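Local coordinates for modulator of the activity of Ets CG15085-PA (Drosophila melanogaster, PDB 1SV0), which probably regulates the transcriptional repressor Yan by binding the Yan SAM domain through its own SAM domain and favouring depolymerization, at residues D13-R16 against A17-W20; Y69-F72 against R73-A77. All coordinates share one frame; numbering follows the deposited sequence.

Interaction 1: residues D13-R16 against A17-W20; sequences DWTR and ADVW
Thr15 and Asp18 form a capping box at the start of helix 16-30 in this SAM domain, Thr15 sitting at the N-cap. The exchange is reciprocal. The backbone N of Asp18 donates to Thr15 OG1 over 3.3 Å, while Thr15 N donates to Asp18 OD2 at 3.1 Å, an almost straight bond (171°) that reaches the carboxylate oxygen on its anti side and about 30° out of the carboxylate plane. Thr15 OG1 can turn back to Asp18 because it is tucked between the backbone N and the carbonyl carbon (chi1 59°). A water also donates to Asp18 OD2, at a distance of 2.5 Å that is short enough to treat with care, and makes only a weak bond to Asp13 O. The negative carboxylate lies where the helix dipole would be expected to favour it.

Next to the box, the CB of Asp18 packs 3.8 Å from Trp14 CB, with the indole and carboxylate planes steeply inclined to each other. The ring is buried, its NE1 bonded to Pro8 O, and it meets the ring of Trp22. The first turn of the helix is closed by Val19 N to Thr15 O and Trp20 N to Arg16 O. The cap also lies at the partner interface: Arg16 N donates to Asp30 of the pokkuri (Yan) chain, and Thr15 packs on that same aspartate. The side chains of Arg16 and Trp20 run side by side in the same direction, and Arg16 CG lies 3.6 Å from Trp20 NE1, whose hydrogen goes to Phe42 O.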
loop_
_atom_site.group_PDB
_atom_site.type_symbol
_atom_site.label_atom_id
_atom_site.label_comp_id
_atom_site.label_asym_id
_atom_site.label_seq_id
_atom_site.Cartn_x
_atom_site.Cartn_y
_atom_site.Cartn_z
ATOM N N ASP C 13 -3.052 -11.523 4.906
ATOM C CA ASP C 13 -4.500 -11.595 5.034
ATOM C C ASP C 13 -5.032 -10.377 5.794
ATOM O O ASP C 13 -6.236 -10.242 5.985
ATOM C CB ASP C 13 -4.927 -12.865 5.779
ATOM C CG ASP C 13 -4.551 -14.136 5.038
ATOM O OD1 ASP C 13 -4.411 -14.087 3.796
ATOM O OD2 ASP C 13 -4.418 -15.190 5.701
ATOM N N TRP C 14 -4.138 -9.491 6.213
ATOM C CA TRP C 14 -4.548 -8.310 6.976
ATOM C C TRP C 14 -5.352 -7.277 6.187
ATOM O O TRP C 14 -4.972 -6.883 5.081
ATOM C CB TRP C 14 -3.320 -7.607 7.575
ATOM C CG TRP C 14 -2.654 -8.324 8.719
ATOM C CD1 TRP C 14 -2.991 -9.547 9.241
ATOM C CD2 TRP C 14 -1.531 -7.860 9.482
ATOM N NE1 TRP C 14 -2.146 -9.868 10.279
ATOM C CE2 TRP C 14 -1.241 -8.853 10.448
ATOM C CE3 TRP C 14 -0.738 -6.702 9.442
ATOM C CZ2 TRP C 14 -0.192 -8.723 11.368
ATOM C CZ3 TRP C 14 0.309 -6.573 10.358
ATOM C CH2 TRP C 14 0.571 -7.579 11.307
ATOM N N THR C 15 -6.469 -6.842 6.754
ATOM C CA THR C 15 -7.274 -5.799 6.116
ATOM C C THR C 15 -6.680 -4.495 6.646
ATOM O O THR C 15 -5.693 -4.518 7.380
ATOM C CB THR C 15 -8.730 -5.856 6.566
ATOM O OG1 THR C 15 -8.772 -5.706 7.993
ATOM C CG2 THR C 15 -9.373 -7.197 6.161
ATOM N N ARG C 16 -7.268 -3.361 6.287
ATOM C CA ARG C 16 -6.750 -2.092 6.784
ATOM C C ARG C 16 -6.985 -2.060 8.289
ATOM O O ARG C 16 -6.128 -1.600 9.052
ATOM C CB ARG C 16 -7.463 -0.915 6.110
ATOM C CG ARG C 16 -6.957 0.447 6.562
ATOM C CD ARG C 16 -7.470 1.535 5.639
ATOM N NE ARG C 16 -8.888 1.781 5.826
ATOM C CZ ARG C 16 -9.644 2.447 4.964
ATOM N NH1 ARG C 16 -9.114 2.933 3.847
ATOM N NH2 ARG C 16 -10.930 2.629 5.224
ATOM N N ALA C 17 -8.140 -2.570 8.713
ATOM C CA ALA C 17 -8.485 -2.616 10.135
ATOM C C ALA C 17 -7.408 -3.355 10.937
ATOM O O ALA C 17 -7.019 -2.907 12.017
ATOM C CB ALA C 17 -9.837 -3.294 10.332
ATOM N N ASP C 18 -6.944 -4.490 10.417
ATOM C CA ASP C 18 -5.897 -5.263 11.085
ATOM C C ASP C 18 -4.602 -4.446 11.141
ATOM O O ASP C 18 -3.933 -4.389 12.173
ATOM C CB ASP C 18 -5.649 -6.591 10.354
ATOM C CG ASP C 18 -6.847 -7.527 10.421
ATOM O OD1 ASP C 18 -7.515 -7.569 11.485
ATOM O OD2 ASP C 18 -7.117 -8.224 9.417
ATOM N N VAL C 19 -4.246 -3.820 10.025
ATOM C CA VAL C 19 -3.046 -2.990 9.985
ATOM C C VAL C 19 -3.070 -1.942 11.110
ATOM O O VAL C 19 -2.075 -1.738 11.811
ATOM C CB VAL C 19 -2.924 -2.259 8.631
ATOM C CG1 VAL C 19 -1.839 -1.189 8.713
ATOM C CG2 VAL C 19 -2.596 -3.265 7.528
ATOM N N TRP C 20 -4.210 -1.281 11.271
ATOM C CA TRP C 20 -4.366 -0.250 12.296
ATOM C C TRP C 20 -4.233 -0.809 13.708
ATOM O O TRP C 20 -3.600 -0.193 14.564
ATOM C CB TRP C 20 -5.715 0.454 12.121
ATOM C CG TRP C 20 -5.709 1.439 10.997
ATOM C CD1 TRP C 20 -4.974 1.369 9.840
ATOM C CD2 TRP C 20 -6.471 2.647 10.914
ATOM N NE1 TRP C 20 -5.235 2.466 9.044
ATOM C CE2 TRP C 20 -6.149 3.264 9.680
ATOM C CE3 TRP C 20 -7.392 3.273 11.766
ATOM C CZ2 TRP C 20 -6.717 4.480 9.279
ATOM C CZ3 TRP C 20 -7.956 4.485 11.366
ATOM C CH2 TRP C 20 -7.614 5.073 10.133
HETATM O O HOH W 1 -8.440 -10.203 8.514
#

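Interaction 2: residues Y69-F72 against R73-A77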
loop_
_atom_site.group_PDB
_atom_site.type_symbol
_atom_site.label_atom_id
_atom_site.label_comp_id
_atom_site.label_asym_id
_atom_site.label_seq_id
_atom_site.Cartn_x
_atom_site.Cartn_y
_atom_site.Cartn_z
ATOM N N TYR C 69 8.734 -1.734 10.326
ATOM C CA TYR C 69 9.217 -2.474 9.161
ATOM C C TYR C 69 9.739 -3.834 9.599
ATOM O O TYR C 69 9.372 -4.871 9.057
ATOM C CB TYR C 69 10.356 -1.707 8.484
ATOM C CG TYR C 69 11.012 -2.460 7.343
ATOM C CD1 TYR C 69 10.396 -2.548 6.097
ATOM C CD2 TYR C 69 12.240 -3.102 7.518
ATOM C CE1 TYR C 69 10.987 -3.256 5.045
ATOM C CE2 TYR C 69 12.839 -3.816 6.475
ATOM C CZ TYR C 69 12.206 -3.887 5.242
ATOM O OH TYR C 69 12.792 -4.577 4.207
ATOM N N ARG C 70 10.606 -3.806 10.599
ATOM C CA ARG C 70 11.218 -5.012 11.131
ATOM C C ARG C 70 10.176 -6.027 11.605
ATOM O O ARG C 70 10.244 -7.203 11.246
ATOM C CB ARG C 70 12.144 -4.623 12.278
ATOM C CG ARG C 70 13.086 -5.706 12.753
ATOM C CD ARG C 70 14.124 -5.094 13.689
ATOM N NE ARG C 70 14.848 -4.005 13.035
ATOM C CZ ARG C 70 15.742 -3.227 13.641
ATOM N NH1 ARG C 70 16.026 -3.410 14.926
ATOM N NH2 ARG C 70 16.358 -2.269 12.960
ATOM N N ASP C 71 9.217 -5.564 12.404
ATOM C CA ASP C 71 8.169 -6.428 12.937
ATOM C C ASP C 71 7.297 -7.042 11.844
ATOM O O ASP C 71 6.960 -8.230 11.910
ATOM C CB ASP C 71 7.301 -5.638 13.925
ATOM C CG ASP C 71 6.332 -6.518 14.691
ATOM O OD1 ASP C 71 5.187 -6.716 14.221
ATOM O OD2 ASP C 71 6.721 -7.018 15.768
ATOM N N PHE C 72 6.935 -6.245 10.838
ATOM C CA PHE C 72 6.106 -6.758 9.747
ATOM C C PHE C 72 6.842 -7.851 8.966
ATOM O O PHE C 72 6.258 -8.883 8.623
ATOM C CB PHE C 72 5.698 -5.637 8.784
ATOM C CG PHE C 72 4.653 -6.054 7.788
ATOM C CD1 PHE C 72 3.309 -6.088 8.145
ATOM C CD2 PHE C 72 5.013 -6.440 6.500
ATOM C CE1 PHE C 72 2.337 -6.498 7.234
ATOM C CE2 PHE C 72 4.044 -6.852 5.577
ATOM C CZ PHE C 72 2.709 -6.881 5.943
ATOM N N ARG C 73 8.121 -7.619 8.687
ATOM C CA ARG C 73 8.948 -8.583 7.962
ATOM C C ARG C 73 9.038 -9.922 8.694
ATOM O O ARG C 73 8.987 -10.985 8.071
ATOM C CB ARG C 73 10.358 -8.012 7.757
ATOM C CG ARG C 73 10.632 -7.539 6.346
ATOM C CD ARG C 73 9.547 -6.616 5.856
ATOM N NE ARG C 73 9.681 -6.322 4.433
ATOM C CZ ARG C 73 9.627 -7.233 3.466
ATOM N NH1 ARG C 73 9.440 -8.514 3.754
ATOM N NH2 ARG C 73 9.759 -6.859 2.200
ATOM N N VAL C 74 9.187 -9.863 10.015
ATOM C CA VAL C 74 9.271 -11.069 10.826
ATOM C C VAL C 74 7.974 -11.860 10.694
ATOM O O VAL C 74 7.995 -13.076 10.489
ATOM C CB VAL C 74 9.487 -10.731 12.316
ATOM C CG1 VAL C 74 9.426 -12.004 13.151
ATOM C CG2 VAL C 74 10.825 -10.029 12.502
ATOM N N ARG C 75 6.846 -11.164 10.813
ATOM C CA ARG C 75 5.545 -11.806 10.697
ATOM C C ARG C 75 5.374 -12.424 9.312
ATOM O O ARG C 75 4.909 -13.558 9.180
ATOM C CB ARG C 75 4.423 -10.796 10.966
ATOM C CG ARG C 75 4.261 -10.419 12.434
ATOM C CD ARG C 75 3.274 -9.274 12.610
ATOM N NE ARG C 75 3.137 -8.870 14.007
ATOM C CZ ARG C 75 2.215 -9.336 14.846
ATOM N NH1 ARG C 75 1.324 -10.235 14.444
ATOM N NH2 ARG C 75 2.182 -8.894 16.098
ATOM N N LEU C 76 5.762 -11.680 8.281
ATOM C CA LEU C 76 5.642 -12.169 6.916
ATOM C C LEU C 76 6.553 -13.381 6.693
ATOM O O LEU C 76 6.136 -14.388 6.119
ATOM C CB LEU C 76 6.000 -11.057 5.928
ATOM C CG LEU C 76 5.945 -11.412 4.436
ATOM C CD1 LEU C 76 4.543 -11.874 4.058
ATOM C CD2 LEU C 76 6.344 -10.193 3.614
ATOM N N ALA C 77 7.790 -13.282 7.159
ATOM C CA ALA C 77 8.751 -14.370 7.001
ATOM C C ALA C 77 8.197 -15.689 7.521
ATOM O O ALA C 77 8.100 -16.658 6.769
ATOM C CB ALA C 77 10.058 -14.032 7.715
#
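Asp71 and Arg75, one helical turn apart, are joined by a salt bridge in which Arg75 NE donates to Asp71 OD1 at 3.0 Å. The oxygen lies in the guanidinium plane, at its edge, and receives the NE hydrogen on its syn side, with NE standing somewhat out of the carboxylate plane. Asp71 points its CG anti to the backbone N (chi1 -171°), and Arg75 runs extended from CG to NE, which brings the two groups together. The same OD1 also accepts from Trp22 NE1, so one carboxylate oxygen serves two donors. At the far end of the guanidinium, Arg75 NH2 forms a salt bridge with Asp5, leaving the arginine tied to acid groups at two places, and NH1 is hydrogen-bonded elsewhere in the structure.

All this sits on helix 65-80, the long C-terminal helix of the SAM fold. Its regular backbone bonds satisfy the four carbonyls of residues 69-72: Arg73 N to Tyr69 O, Val74 N to Arg70 O, Arg75 N to Asp71 O, and Leu76 N to Phe72 O, the last at 2.9 Å. Phe72 and Leu76 are buried: Phe72 packs on Leu49, Cys50 and Tyr57, and Leu76 on Cys50.

Elsewhere on the turn, Arg73 bends at chi2 (51°) and brings its CD over one face of the Tyr69 ring, a CH-pi contact 4.0 Å from the centroid and offset toward the rim. Further out, Arg73 NE comes within 3.4 Å of Tyr69 CE1, which lies at the edge of a guanidinium turned 70° from the ring.

The centres of interactions 1 and 2 lie about 14 Å apart, and the two touch through one side chain. The Trp14 indole reaches helix 65-80, its CH2 3.4 Å from Arg75 CD and its CZ3 3.7 Å from Phe72 CE1, so the residue just before the N-cap of helix 16-30 packs on the C-terminal helix. Trp22, a neighbour of both contacts, is a second tie. The two interactions differ in their surroundings. In 13-20, Thr15 and Arg16 meet the pokkuri (Yan) chain, whereas residues 69-77 touch no other protein chain of the assembly, so Trp14 links a contact at the complex interface to one within the Mae domain.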